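Side-chain contacts in SxtG (Microseira wollei, PDB 6U1R), which is an amidinotransferase of the saxitoxin biosynthetic pathway that probably transfers an amidino group by way of a covalent enzyme intermediate: residues G228-S231 with N235-G238; E240-H245 with Y250-I255. All blocks are in the same frame, centred on the assembly; numbering follows the deposited sequence. Where two conformers were deposited one is given.

In the fold
Followed from the N terminus, the chain runs along strand 219-222, turns back into the antiparallel strand 225-229, and leaves the sheet at the first segment of contact 1. Three residues later that contact closes a short loop, where helix 236-245 begins. Contact 2 opens further along the same helix and closes after a four-residue connection, when strand 251-255 returns to the sheet parallel to 225-229. The two contacts are therefore in series, neither nested nor crossed, with their centres about 9 Å apart. Contact 1 spans the step from strand 225-229 into the helix, contact 2 ties the helix to strand 251-255, and they meet directly through backbone pairing of Gly-228 with His-253 and Ile-255.

Contact 1. Residues G228-S231 with N235-G238; sequences GQKS and NSLG
Lys-230 reaches across to Ser-236 with the far half of its chain, and the meeting of these two side chains is the loose side of the contact. The chain is extended up to CD and then bends (chi3 81°), which swings CE and NZ over to the serine hydroxyl. NZ lies 3.3 Å from Ser-236 OG in a weak hydrogen bond, and Lys-230 CE touches the same OG at 3.3 Å, so the hydroxyl meets the last methylene as well as the ammonium tip. Beyond this, Lys-230 CE passes 3.9 Å from Ser-236 N, at the first turn of the helix. Lys-230 is exposed, and a weak bond and a long, weak ion pair to Glu-209 would probably hold its end only loosely.

The two segments bound the loop that leads from strand 225-229 into helix 236-245, the first connection of a beta-alpha-beta crossover in a family built on the alpha/beta-propeller fold.

On the tight side, Asn-235 is buried, its CB directed away from 228-231, and its side chain is the N-cap. Its OD1 accepts from Gly-238 N at 2.9 Å, with an N-H...O angle of 150° and the donor tilted 34° from the carbonyl plane, which satisfies an amide of the first turn that has no preceding helical carbonyl. OD1 also accepts from Thr-213 N, while ND2 donates to the carbonyls of Thr-208 and Glu-211, so that four bonds fix the amide's rotation. The Glu-209 carboxylate takes the first two amides of the helix, Ser-236 N and Leu-237 N. On the strand side, Ser-231 OG is bonded to Asp-218 and to the backbone amides of Val-233 and Thr-234.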
ATOM      1  N   GLY A 228      -9.250   3.069 -18.498  1.00 14.64           N
ATOM      2  CA  GLY A 228      -9.762   3.592 -17.246  1.00 14.42           C
ATOM      3  C   GLY A 228     -10.529   4.880 -17.475  1.00 14.33           C
ATOM      4  O   GLY A 228     -10.605   5.391 -18.597  1.00 15.58           O
ATOM      5  N   GLN A 229     -11.102   5.390 -16.391  1.00 14.32           N
ATOM      6  CA  GLN A 229     -11.758   6.690 -16.397  1.00 13.78           C
ATOM      7  C   GLN A 229     -11.481   7.396 -15.077  1.00 14.37           C
ATOM      8  O   GLN A 229     -11.299   6.756 -14.043  1.00 14.01           O
ATOM      9  CB  GLN A 229     -13.282   6.557 -16.580  1.00 14.69           C
ATOM     10  CG  GLN A 229     -13.921   5.720 -15.464  1.00 14.01           C
ATOM     11  CD  GLN A 229     -15.438   5.671 -15.494  1.00 15.42           C
ATOM     12  OE1 GLN A 229     -16.073   6.025 -16.493  1.00 16.44           O
ATOM     13  NE2 GLN A 229     -16.035   5.218 -14.381  1.00 14.72           N
ATOM     14  N   LYS A 230     -11.476   8.728 -15.120  1.00 15.33           N
ATOM     15  CA  LYS A 230     -11.678   9.520 -13.913  1.00 14.41           C
ATOM     16  C   LYS A 230     -13.121   9.357 -13.426  1.00 12.51           C
ATOM     17  O   LYS A 230     -14.028   9.091 -14.211  1.00 13.93           O
ATOM     18  CB  LYS A 230     -11.376  10.996 -14.194  1.00 14.84           C
ATOM     19  CG  LYS A 230      -9.891  11.285 -14.518  1.00 16.81           C
ATOM     20  CD  LYS A 230      -9.622  12.782 -14.740  1.00 20.44           C
ATOM     21  CE  LYS A 230      -9.462  13.504 -13.413  1.00 19.86           C
ATOM     22  NZ  LYS A 230      -9.203  14.943 -13.627  1.00 20.52           N
ATOM     23  N   SER A 231     -13.330   9.495 -12.119  1.00 12.53           N
ATOM     24  CA  SER A 231     -14.651   9.279 -11.528  1.00 12.19           C
ATOM     25  C   SER A 231     -14.713  10.009 -10.196  1.00 12.52           C
ATOM     26  O   SER A 231     -13.795  10.741  -9.834  1.00 12.38           O
ATOM     27  CB  SER A 231     -14.933   7.788 -11.325  1.00 15.19           C
ATOM     28  OG  SER A 231     -14.134   7.316 -10.272  1.00 13.46           O
ATOM     29  N   ASN A 235      -8.758   9.810  -9.404  1.00 13.84           N
ATOM     30  CA  ASN A 235      -8.254  11.082  -9.900  1.00 13.30           C
ATOM     31  C   ASN A 235      -7.030  10.886 -10.790  1.00 13.00           C
ATOM     32  O   ASN A 235      -6.586   9.767 -11.065  1.00 13.13           O
ATOM     33  CB  ASN A 235      -7.957  12.050  -8.738  1.00 14.00           C
ATOM     34  CG  ASN A 235      -6.858  11.568  -7.805  1.00 13.35           C
ATOM     35  OD1 ASN A 235      -6.274  10.495  -7.981  1.00 13.09           O
ATOM     36  ND2 ASN A 235      -6.579  12.364  -6.784  1.00 13.87           N
ATOM     37  N   SER A 236      -6.517  12.003 -11.308  1.00 14.74           N
ATOM     38  CA  SER A 236      -5.406  11.921 -12.254  1.00 14.18           C
ATOM     39  C   SER A 236      -4.153  11.373 -11.583  1.00 14.45           C
ATOM     40  O   SER A 236      -3.394  10.620 -12.204  1.00 14.10           O
ATOM     41  CB  SER A 236      -5.130  13.299 -12.885  1.00 15.94           C
ATOM     42  OG  SER A 236      -6.179  13.694 -13.766  1.00 17.66           O
ATOM     43  N   LEU A 237      -3.918  11.729 -10.316  1.00 12.56           N
ATOM     44  CA  LEU A 237      -2.749  11.199  -9.606  1.00 14.30           C
ATOM     45  C   LEU A 237      -2.836   9.681  -9.464  1.00 14.07           C
ATOM     46  O   LEU A 237      -1.819   8.978  -9.542  1.00 15.29           O
ATOM     47  CB  LEU A 237      -2.615  11.835  -8.217  1.00 13.66           C
ATOM     48  CG  LEU A 237      -1.973  13.225  -8.072  1.00 16.02           C
ATOM     49  CD1 LEU A 237      -1.868  13.585  -6.579  1.00 15.34           C
ATOM     50  CD2 LEU A 237      -0.613  13.290  -8.736  1.00 18.35           C
ATOM     51  N   GLY A 238      -4.035   9.165  -9.203  1.00 14.13           N
ATOM     52  CA  GLY A 238      -4.197   7.724  -9.084  1.00 13.48           C
ATOM     53  C   GLY A 238      -3.928   7.014 -10.394  1.00 13.60           C
ATOM     54  O   GLY A 238      -3.265   5.974 -10.425  1.00 13.16           O
TER

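Contact 2. Residues E240-H245 with Y250-I255; sequences EWLQRH and YRIHII
The flat carboxamide of Gln-243 meets the backbone of Tyr-250 to Ile-252 with both its polar atoms, and the Tyr-250 carbonyl oxygen lies close to the amide plane. Within the helix, the indole of Trp-241 carries His-245 CB over one face near the rim, and the imidazole of His-245 takes Trp-241 CH2 3.6 Å above its own face; Trp-241 NE1 bonds to Trp-177 O of the second subunit. Helix and strand run nearly antiparallel (157°) in the second half of a beta-alpha-beta crossover.

Gln-243 extends from the helix with CG anti to the backbone N, then bends at chi2 (62°) to bring the amide against the strand. It was modelled in two conformers, so its bonds are tentative: in one, OE1 accepts from Ile-252 N at 2.9 Å and NE2 donates to Tyr-250 O at 3.0 Å, the latter from above the carbonyl plane. In pattern, though not in planarity, the pair uses the groups flanking Arg-251 that a parallel neighbour would use; Arg-251's backbone pairs instead with Arg-224 and Ile-226. Beside the amide, Leu-242 and Ile-252 cross at about a right angle, with Ile-252 CD1 lying 3.5 Å from Leu-242 CG and 3.6 Å from Leu-242 CD2.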
ATOM      1  N   GLU A 240      -2.050   8.216 -12.813  1.00 14.25           N
ATOM      2  CA  GLU A 240      -0.612   8.391 -13.024  0.55 15.50           C
ATOM      3  C   GLU A 240       0.188   7.390 -12.203  1.00 16.12           C
ATOM      4  O   GLU A 240       1.202   6.840 -12.672  1.00 14.50           O
ATOM      5  CB  GLU A 240      -0.189   9.827 -12.664  0.55 16.64           C
ATOM      6  CG  GLU A 240       1.259  10.169 -13.051  0.55 18.11           C
ATOM      7  CD  GLU A 240       1.766  11.521 -12.537  0.55 20.32           C
ATOM      8  OE1 GLU A 240       1.078  12.197 -11.734  0.55 18.50           O
ATOM      9  OE2 GLU A 240       2.885  11.906 -12.941  0.55 21.19           O
ATOM     10  N   TRP A 241      -0.262   7.124 -10.970  1.00 14.43           N
ATOM     11  CA  TRP A 241       0.405   6.137 -10.135  1.00 14.53           C
ATOM     12  C   TRP A 241       0.346   4.760 -10.785  1.00 14.60           C
ATOM     13  O   TRP A 241       1.358   4.044 -10.852  1.00 14.23           O
ATOM     14  CB  TRP A 241      -0.205   6.086  -8.720  1.00 14.10           C
ATOM     15  CG  TRP A 241       0.598   5.166  -7.863  1.00 14.60           C
ATOM     16  CD1 TRP A 241       1.647   5.514  -7.046  1.00 13.61           C
ATOM     17  CD2 TRP A 241       0.477   3.732  -7.774  1.00 14.00           C
ATOM     18  NE1 TRP A 241       2.188   4.382  -6.466  1.00 15.33           N
ATOM     19  CE2 TRP A 241       1.488   3.279  -6.896  1.00 14.99           C
ATOM     20  CE3 TRP A 241      -0.391   2.790  -8.355  1.00 12.90           C
ATOM     21  CZ2 TRP A 241       1.651   1.921  -6.581  1.00 14.98           C
ATOM     22  CZ3 TRP A 241      -0.220   1.446  -8.047  1.00 13.70           C
ATOM     23  CH2 TRP A 241       0.794   1.026  -7.166  1.00 13.61           C
ATOM     24  N   LEU A 242      -0.830   4.366 -11.277  1.00 13.21           N
ATOM     25  CA  LEU A 242      -0.941   3.031 -11.865  1.00 13.59           C
ATOM     26  C   LEU A 242      -0.143   2.936 -13.156  1.00 13.96           C
ATOM     27  O   LEU A 242       0.479   1.903 -13.431  1.00 15.65           O
ATOM     28  CB  LEU A 242      -2.397   2.672 -12.115  1.00 13.73           C
ATOM     29  CG  LEU A 242      -2.669   1.250 -12.628  1.00 13.43           C
ATOM     30  CD1 LEU A 242      -2.218   0.222 -11.594  1.00 16.13           C
ATOM     31  CD2 LEU A 242      -4.145   1.102 -12.957  1.00 16.72           C
ATOM     32  N   GLN A 243      -0.143   3.997 -13.969  1.00 14.36           N
ATOM     33  CA  GLN A 243       0.655   3.947 -15.192  0.61 16.98           C
ATOM     34  C   GLN A 243       2.137   3.815 -14.868  1.00 16.92           C
ATOM     35  O   GLN A 243       2.846   3.049 -15.531  1.00 17.35           O
ATOM     36  CB  GLN A 243       0.401   5.175 -16.072  0.61 16.06           C
ATOM     37  CG  GLN A 243       1.237   5.203 -17.389  0.61 16.16           C
ATOM     38  CD  GLN A 243       0.955   4.030 -18.345  0.61 17.50           C
ATOM     39  OE1 GLN A 243       0.166   4.166 -19.300  0.61 13.81           O
ATOM     40  NE2 GLN A 243       1.628   2.887 -18.114  0.61 16.76           N
ATOM     41  N   ARG A 244       2.620   4.508 -13.836  1.00 15.79           N
ATOM     42  CA  ARG A 244       4.036   4.367 -13.506  1.00 17.24           C
ATOM     43  C   ARG A 244       4.339   2.977 -12.967  1.00 17.66           C
ATOM     44  O   ARG A 244       5.365   2.381 -13.311  1.00 19.35           O
ATOM     45  CB  ARG A 244       4.483   5.408 -12.493  1.00 18.26           C
ATOM     46  CG  ARG A 244       5.977   5.182 -12.136  1.00 20.62           C
ATOM     47  CD  ARG A 244       6.678   6.401 -11.650  1.00 20.85           C
ATOM     48  NE  ARG A 244       6.445   7.553 -12.519  1.00 22.71           N
ATOM     49  CZ  ARG A 244       6.374   8.804 -12.083  1.00 23.74           C
ATOM     50  NH1 ARG A 244       6.527   9.075 -10.790  1.00 20.60           N
ATOM     51  NH2 ARG A 244       6.142   9.790 -12.948  1.00 26.86           N
ATOM     52  N   HIS A 245       3.469   2.453 -12.103  1.00 16.59           N
ATOM     53  CA  HIS A 245       3.689   1.120 -11.556  1.00 15.96           C
ATOM     54  C   HIS A 245       3.762   0.065 -12.653  1.00 17.98           C
ATOM     55  O   HIS A 245       4.551  -0.894 -12.548  1.00 16.81           O
ATOM     56  CB  HIS A 245       2.579   0.787 -10.558  1.00 15.43           C
ATOM     57  CG  HIS A 245       2.816  -0.483  -9.810  1.00 15.83           C
ATOM     58  ND1 HIS A 245       3.793  -0.605  -8.842  1.00 16.88           N
ATOM     59  CD2 HIS A 245       2.215  -1.693  -9.899  1.00 17.52           C
ATOM     60  CE1 HIS A 245       3.772  -1.838  -8.360  1.00 18.90           C
ATOM     61  NE2 HIS A 245       2.821  -2.514  -8.978  1.00 18.30           N
ATOM     62  N   TYR A 250       2.720  -2.141 -19.743  1.00 19.19           N
ATOM     63  CA  TYR A 250       1.317  -1.813 -19.960  1.00 17.43           C
ATOM     64  C   TYR A 250       1.148  -0.350 -20.344  1.00 17.62           C
ATOM     65  O   TYR A 250       1.938   0.520 -19.962  1.00 15.39           O
ATOM     66  CB  TYR A 250       0.472  -2.101 -18.700  1.00 16.48           C
ATOM     67  CG  TYR A 250       0.456  -3.551 -18.346  1.00 15.76           C
ATOM     68  CD1 TYR A 250      -0.506  -4.396 -18.871  1.00 16.73           C
ATOM     69  CD2 TYR A 250       1.430  -4.097 -17.518  1.00 18.09           C
ATOM     70  CE1 TYR A 250      -0.521  -5.750 -18.566  1.00 16.92           C
ATOM     71  CE2 TYR A 250       1.422  -5.441 -17.196  1.00 17.97           C
ATOM     72  CZ  TYR A 250       0.444  -6.265 -17.739  1.00 17.81           C
ATOM     73  OH  TYR A 250       0.436  -7.600 -17.427  1.00 18.97           O
ATOM     74  N   ARG A 251       0.090  -0.096 -21.100  1.00 17.55           N
ATOM     75  CA  ARG A 251      -0.327   1.242 -21.481  1.00 17.18           C
ATOM     76  C   ARG A 251      -1.753   1.440 -20.996  1.00 17.52           C
ATOM     77  O   ARG A 251      -2.620   0.609 -21.288  1.00 16.06           O
ATOM     78  CB  ARG A 251      -0.267   1.424 -23.001  1.00 20.59           C
ATOM     79  CG  ARG A 251       1.090   1.108 -23.618  1.00 24.84           C
ATOM     80  CD  ARG A 251       0.989   0.964 -25.138  1.00 30.26           C
ATOM     81  NE  ARG A 251       0.329  -0.282 -25.567  1.00 29.82           N
ATOM     82  CZ  ARG A 251       0.941  -1.331 -26.131  1.00 32.44           C
ATOM     83  NH1 ARG A 251       2.254  -1.330 -26.346  1.00 34.21           N
ATOM     84  NH2 ARG A 251       0.233  -2.398 -26.499  1.00 29.32           N
ATOM     85  N   ILE A 252      -1.998   2.539 -20.282  1.00 16.90           N
ATOM     86  CA  ILE A 252      -3.329   2.867 -19.771  1.00 16.41           C
ATOM     87  C   ILE A 252      -3.930   4.001 -20.587  1.00 18.38           C
ATOM     88  O   ILE A 252      -3.325   5.075 -20.718  1.00 18.34           O
ATOM     89  CB  ILE A 252      -3.277   3.251 -18.284  1.00 16.90           C
ATOM     90  CG1 ILE A 252      -2.560   2.150 -17.498  1.00 17.92           C
ATOM     91  CG2 ILE A 252      -4.703   3.528 -17.770  1.00 18.46           C
ATOM     92  CD1 ILE A 252      -2.643   2.308 -16.003  1.00 20.10           C
ATOM     93  N   HIS A 253      -5.141   3.772 -21.094  1.00 15.32           N
ATOM     94  CA  HIS A 253      -5.876   4.717 -21.925  1.00 16.70           C
ATOM     95  C   HIS A 253      -7.072   5.211 -21.129  1.00 16.22           C
ATOM     96  O   HIS A 253      -7.778   4.404 -20.528  1.00 17.99           O
ATOM     97  CB  HIS A 253      -6.356   4.044 -23.205  1.00 16.50           C
ATOM     98  CG  HIS A 253      -5.262   3.359 -23.958  1.00 17.89           C
ATOM     99  ND1 HIS A 253      -4.508   3.998 -24.920  1.00 19.73           N
ATOM    100  CD2 HIS A 253      -4.775   2.101 -23.862  1.00 18.31           C
ATOM    101  CE1 HIS A 253      -3.610   3.149 -25.398  1.00 20.19           C
ATOM    102  NE2 HIS A 253      -3.749   1.993 -24.771  1.00 18.95           N
ATOM    103  N   ILE A 254      -7.305   6.515 -21.128  1.00 16.70           N
ATOM    104  CA  ILE A 254      -8.349   7.109 -20.295  1.00 16.59           C
ATOM    105  C   ILE A 254      -9.498   7.533 -21.197  1.00 19.00           C
ATOM    106  O   ILE A 254      -9.293   8.303 -22.142  1.00 19.46           O
ATOM    107  CB  ILE A 254      -7.800   8.290 -19.482  1.00 17.72           C
ATOM    108  CG1 ILE A 254      -6.694   7.796 -18.537  1.00 17.68           C
ATOM    109  CG2 ILE A 254      -8.913   8.989 -18.696  1.00 17.81           C
ATOM    110  CD1 ILE A 254      -7.135   6.635 -17.571  1.00 19.39           C
ATOM    111  N   ILE A 255     -10.701   7.023 -20.918  1.00 17.30           N
ATOM    112  CA  ILE A 255     -11.896   7.437 -21.644  1.00 19.87           C
ATOM    113  C   ILE A 255     -12.587   8.554 -20.871  1.00 21.49           C
ATOM    114  O   ILE A 255     -12.389   8.719 -19.667  1.00 20.17           O
ATOM    115  CB  ILE A 255     -12.882   6.276 -21.889  1.00 20.61           C
ATOM    116  CG1 ILE A 255     -13.545   5.841 -20.579  1.00 19.04           C
ATOM    117  CG2 ILE A 255     -12.183   5.102 -22.571  1.00 21.95           C
ATOM    118  CD1 ILE A 255     -14.849   5.150 -20.763  1.00 22.17           C
TER